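Local coordinates for Alr3699 protein (Nostoc sp., PDB 4XSO) that is probably a glycosyltransferase of the GT-B type, built from two Rossmann-like domains that each hold a parallel sheet, at residues A[29-40]-A[50-60]. Residues are numbered along the deposited sequence; the frame is centred on the assembly and turned at random.
Sequences AKPYRDRALVGL and LEQHHIPVEVF
Val-38 has CG1 anti to its backbone N (chi1 -178°), which leaves CG2 beside that nitrogen, facing CG2 of Ile-55 at 3.8 Å. Val-38 CG1 meets Leu-50 CD1 at 3.9 Å. Arg-33 begins with CG wedged between backbone N and carbonyl carbon (chi1 79°). Its chain then runs extended to NE and lays the guanidinium over the CB of His-54, while the His-54 ring turns an edge to NH2. Arg-33 NH2 also gives a weak, bent hydrogen bond to His-53 O (2.7 Å).

The strands 36-40 and 57-59 run parallel. Val-38 N donates a hydrogen bond to Pro-56 O (2.9 Å), and Val-38 O takes the N-H of Glu-58. Leu-40 repeats the pattern with Glu-58 O and Phe-60 N. The Pro-56 ring rests on Ala-36 O, its CG 3.3 Å away. Phe-60 brings its ring edge to Gly-39 CA, with CE2 at 3.6 Å.

His-54, at positive phi, closes helix 45-52 in a Schellman motif. Strand 36-40, helix 45-52 and strand 57-59 form a right-handed beta-alpha-beta unit of the N-terminal Rossmann-like domain. Strand 57-59 is outermost in the sheet, and strand 9-13 pairs with the other side of 36-40. Val-38 also packs on Leu-25 of helix 20-29, and Phe-60 touches helix 85-95.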
loop_
_atom_site.group_PDB
_atom_site.type_symbol
_atom_site.label_atom_id
_atom_site.label_comp_id
_atom_site.label_asym_id
_atom_site.label_seq_id
_atom_site.Cartn_x
_atom_site.Cartn_y
_atom_site.Cartn_z
ATOM N N ALA A 29 3.708 -19.385 16.717
ATOM C CA ALA A 29 3.294 -18.303 17.572
ATOM C C ALA A 29 3.206 -18.588 19.093
ATOM O O ALA A 29 3.426 -17.678 19.930
ATOM C CB ALA A 29 1.973 -17.789 17.066
ATOM N N LYS A 30 2.960 -19.833 19.476
ATOM C CA LYS A 30 2.740 -20.142 20.879
ATOM C C LYS A 30 3.824 -19.692 21.813
ATOM O O LYS A 30 3.495 -19.168 22.856
ATOM C CB LYS A 30 2.444 -21.653 21.128
ATOM C CG LYS A 30 0.945 -21.967 21.209
ATOM C CD LYS A 30 0.631 -23.403 21.662
ATOM C CE LYS A 30 0.817 -24.433 20.552
ATOM N NZ LYS A 30 0.258 -25.776 20.887
ATOM N N PRO A 31 5.117 -19.886 21.444
ATOM C CA PRO A 31 6.208 -19.449 22.285
ATOM C C PRO A 31 6.214 -17.940 22.479
ATOM O O PRO A 31 6.912 -17.443 23.393
ATOM C CB PRO A 31 7.472 -19.898 21.531
ATOM C CG PRO A 31 7.013 -20.980 20.641
ATOM C CD PRO A 31 5.592 -20.674 20.295
ATOM N N TYR A 32 5.466 -17.228 21.637
ATOM C CA TYR A 32 5.550 -15.735 21.638
ATOM C C TYR A 32 4.219 -15.140 22.068
ATOM O O TYR A 32 4.015 -13.922 21.993
ATOM C CB TYR A 32 5.909 -15.195 20.222
ATOM C CG TYR A 32 7.209 -15.727 19.782
ATOM C CD1 TYR A 32 8.399 -15.163 20.276
ATOM C CD2 TYR A 32 7.284 -16.761 18.849
ATOM C CE1 TYR A 32 9.649 -15.658 19.924
ATOM C CE2 TYR A 32 8.523 -17.260 18.459
ATOM C CZ TYR A 32 9.700 -16.711 18.995
ATOM O OH TYR A 32 10.917 -17.260 18.678
ATOM N N ARG A 33 3.321 -15.987 22.567
ATOM C CA ARG A 33 2.004 -15.562 22.743
ATOM C C ARG A 33 1.823 -14.468 23.820
ATOM O O ARG A 33 0.772 -13.863 23.815
ATOM C CB ARG A 33 1.025 -16.732 22.914
ATOM C CG ARG A 33 1.012 -17.332 24.272
ATOM C CD ARG A 33 0.053 -18.479 24.296
ATOM N NE ARG A 33 -0.051 -18.956 25.657
ATOM C CZ ARG A 33 -0.653 -20.083 26.014
ATOM N NH1 ARG A 33 -0.707 -20.401 27.298
ATOM N NH2 ARG A 33 -1.219 -20.883 25.110
ATOM N N ASP A 34 2.800 -14.216 24.698
ATOM C CA ASP A 34 2.713 -13.071 25.619
ATOM C C ASP A 34 3.239 -11.769 24.983
ATOM O O ASP A 34 3.185 -10.697 25.568
ATOM C CB ASP A 34 3.516 -13.344 26.858
ATOM C CG ASP A 34 4.949 -13.816 26.530
ATOM O OD1 ASP A 34 5.280 -14.298 25.375
ATOM O OD2 ASP A 34 5.756 -13.657 27.413
ATOM N N ARG A 35 3.742 -11.860 23.771
ATOM C CA ARG A 35 4.322 -10.698 23.120
ATOM C C ARG A 35 4.076 -10.758 21.596
ATOM O O ARG A 35 4.948 -10.401 20.765
ATOM C CB ARG A 35 5.829 -10.605 23.460
ATOM C CG ARG A 35 6.678 -11.810 23.012
ATOM C CD ARG A 35 8.040 -11.785 23.699
ATOM N NE ARG A 35 8.881 -12.982 23.596
ATOM C CZ ARG A 35 9.940 -13.177 22.816
ATOM N NH1 ARG A 35 10.384 -12.306 21.935
ATOM N NH2 ARG A 35 10.551 -14.306 22.886
ATOM N N ALA A 36 2.917 -11.245 21.226
ATOM C CA ALA A 36 2.545 -11.296 19.825
ATOM C C ALA A 36 1.092 -11.042 19.608
ATOM O O ALA A 36 0.344 -11.064 20.559
ATOM C CB ALA A 36 2.966 -12.624 19.239
ATOM N N LEU A 37 0.729 -10.736 18.350
ATOM C CA LEU A 37 -0.602 -10.547 17.862
ATOM C C LEU A 37 -0.665 -11.224 16.499
ATOM O O LEU A 37 0.216 -11.004 15.673
ATOM C CB LEU A 37 -0.909 -9.055 17.715
ATOM C CG LEU A 37 -2.324 -8.691 17.242
ATOM C CD1 LEU A 37 -3.403 -9.332 18.084
ATOM C CD2 LEU A 37 -2.494 -7.153 17.264
ATOM N N VAL A 38 -1.667 -12.056 16.253
ATOM C CA VAL A 38 -1.963 -12.512 14.894
ATOM C C VAL A 38 -3.093 -11.661 14.241
ATOM O O VAL A 38 -4.233 -11.627 14.684
ATOM C CB VAL A 38 -2.360 -14.005 14.828
ATOM C CG1 VAL A 38 -2.591 -14.403 13.359
ATOM C CG2 VAL A 38 -1.287 -14.883 15.406
ATOM N N GLY A 39 -2.730 -10.937 13.212
ATOM C CA GLY A 39 -3.661 -10.153 12.424
ATOM C C GLY A 39 -4.146 -11.035 11.267
ATOM O O GLY A 39 -3.348 -11.560 10.450
ATOM N N LEU A 40 -5.441 -11.274 11.240
ATOM C CA LEU A 40 -6.050 -11.952 10.128
ATOM C C LEU A 40 -6.769 -10.966 9.181
ATOM O O LEU A 40 -7.266 -9.946 9.602
ATOM C CB LEU A 40 -7.078 -12.958 10.640
ATOM C CG LEU A 40 -6.595 -14.070 11.571
ATOM C CD1 LEU A 40 -7.790 -14.941 11.979
ATOM C CD2 LEU A 40 -5.512 -14.891 10.899
ATOM N N LEU A 50 -7.130 -19.805 17.430
ATOM C CA LEU A 50 -6.115 -18.957 18.037
ATOM C C LEU A 50 -6.548 -18.578 19.450
ATOM O O LEU A 50 -5.794 -18.710 20.378
ATOM C CB LEU A 50 -5.868 -17.703 17.184
ATOM C CG LEU A 50 -5.074 -17.979 15.891
ATOM C CD1 LEU A 50 -5.250 -16.811 14.922
ATOM C CD2 LEU A 50 -3.607 -18.183 16.283
ATOM N N GLU A 51 -7.781 -18.182 19.614
ATOM C CA GLU A 51 -8.302 -17.869 20.936
ATOM C C GLU A 51 -8.246 -19.089 21.869
ATOM O O GLU A 51 -7.737 -19.008 23.014
ATOM C CB GLU A 51 -9.739 -17.351 20.799
ATOM C CG GLU A 51 -9.841 -15.941 20.215
ATOM C CD GLU A 51 -11.250 -15.596 19.759
ATOM O OE1 GLU A 51 -12.115 -16.504 19.684
ATOM O OE2 GLU A 51 -11.479 -14.440 19.399
ATOM N N GLN A 52 -8.620 -20.247 21.355
ATOM C CA GLN A 52 -8.524 -21.481 22.152
ATOM C C GLN A 52 -7.106 -21.733 22.631
ATOM O O GLN A 52 -6.893 -22.448 23.594
ATOM C CB GLN A 52 -8.988 -22.698 21.337
ATOM C CG GLN A 52 -10.487 -22.623 20.926
ATOM C CD GLN A 52 -10.965 -23.858 20.173
ATOM O OE1 GLN A 52 -10.155 -24.694 19.772
ATOM N NE2 GLN A 52 -12.291 -23.968 19.968
ATOM N N HIS A 53 -6.123 -21.213 21.911
ATOM C CA HIS A 53 -4.735 -21.407 22.287
ATOM C C HIS A 53 -4.153 -20.181 22.990
ATOM O O HIS A 53 -2.965 -20.119 23.157
ATOM C CB HIS A 53 -3.900 -21.769 21.044
ATOM C CG HIS A 53 -4.054 -23.194 20.595
ATOM N ND1 HIS A 53 -4.953 -23.580 19.615
ATOM C CD2 HIS A 53 -3.397 -24.319 20.967
ATOM C CE1 HIS A 53 -4.836 -24.877 19.397
ATOM N NE2 HIS A 53 -3.907 -25.352 20.215
ATOM N N HIS A 54 -4.990 -19.227 23.414
ATOM C CA HIS A 54 -4.569 -17.990 24.090
ATOM C C HIS A 54 -3.635 -17.093 23.239
ATOM O O HIS A 54 -2.846 -16.307 23.778
ATOM C CB HIS A 54 -3.997 -18.234 25.514
ATOM C CG HIS A 54 -4.881 -19.094 26.359
ATOM N ND1 HIS A 54 -6.060 -18.633 26.902
ATOM C CD2 HIS A 54 -4.805 -20.411 26.677
ATOM C CE1 HIS A 54 -6.678 -19.623 27.514
ATOM N NE2 HIS A 54 -5.933 -20.712 27.398
ATOM N N ILE A 55 -3.787 -17.167 21.917
ATOM C CA ILE A 55 -2.972 -16.357 21.048
ATOM C C ILE A 55 -3.801 -15.150 20.678
ATOM O O ILE A 55 -4.833 -15.279 20.063
ATOM C CB ILE A 55 -2.498 -17.125 19.836
ATOM C CG1 ILE A 55 -1.627 -18.260 20.278
ATOM C CG2 ILE A 55 -1.616 -16.254 18.907
ATOM C CD1 ILE A 55 -1.369 -19.238 19.172
ATOM N N PRO A 56 -3.282 -13.943 20.987
ATOM C CA PRO A 56 -4.065 -12.788 20.662
ATOM C C PRO A 56 -4.302 -12.731 19.152
ATOM O O PRO A 56 -3.374 -12.995 18.360
ATOM C CB PRO A 56 -3.245 -11.623 21.154
ATOM C CG PRO A 56 -2.316 -12.192 22.177
ATOM C CD PRO A 56 -2.035 -13.608 21.689
ATOM N N VAL A 57 -5.510 -12.330 18.789
ATOM C CA VAL A 57 -5.910 -12.314 17.367
ATOM C C VAL A 57 -6.794 -11.130 17.137
ATOM O O VAL A 57 -7.567 -10.741 18.015
ATOM C CB VAL A 57 -6.522 -13.646 16.848
ATOM C CG1 VAL A 57 -7.735 -14.001 17.629
ATOM C CG2 VAL A 57 -6.921 -13.527 15.367
ATOM N N GLU A 58 -6.625 -10.527 15.965
ATOM C CA GLU A 58 -7.403 -9.375 15.505
ATOM C C GLU A 58 -7.683 -9.546 14.019
ATOM O O GLU A 58 -6.833 -10.050 13.234
ATOM C CB GLU A 58 -6.634 -8.055 15.674
ATOM C CG GLU A 58 -7.494 -6.822 15.350
ATOM C CD GLU A 58 -6.886 -5.509 15.835
ATOM O OE1 GLU A 58 -5.889 -5.559 16.598
ATOM O OE2 GLU A 58 -7.404 -4.431 15.448
ATOM N N VAL A 59 -8.883 -9.152 13.626
ATOM C CA VAL A 59 -9.266 -9.254 12.228
ATOM C C VAL A 59 -9.181 -7.841 11.656
ATOM O O VAL A 59 -9.853 -6.948 12.145
ATOM C CB VAL A 59 -10.695 -9.836 12.085
ATOM C CG1 VAL A 59 -11.176 -9.674 10.653
ATOM C CG2 VAL A 59 -10.725 -11.309 12.478
ATOM N N PHE A 60 -8.370 -7.633 10.624
ATOM C CA PHE A 60 -8.269 -6.304 9.986
ATOM C C PHE A 60 -9.133 -6.301 8.732
ATOM O O PHE A 60 -9.048 -7.222 7.904
ATOM C CB PHE A 60 -6.840 -6.015 9.624
ATOM C CG PHE A 60 -5.961 -5.812 10.812
ATOM C CD1 PHE A 60 -5.929 -4.591 11.460
ATOM C CD2 PHE A 60 -5.193 -6.846 11.307
ATOM C CE1 PHE A 60 -5.119 -4.386 12.556
ATOM C CE2 PHE A 60 -4.394 -6.653 12.401
ATOM C CZ PHE A 60 -4.370 -5.431 13.045
#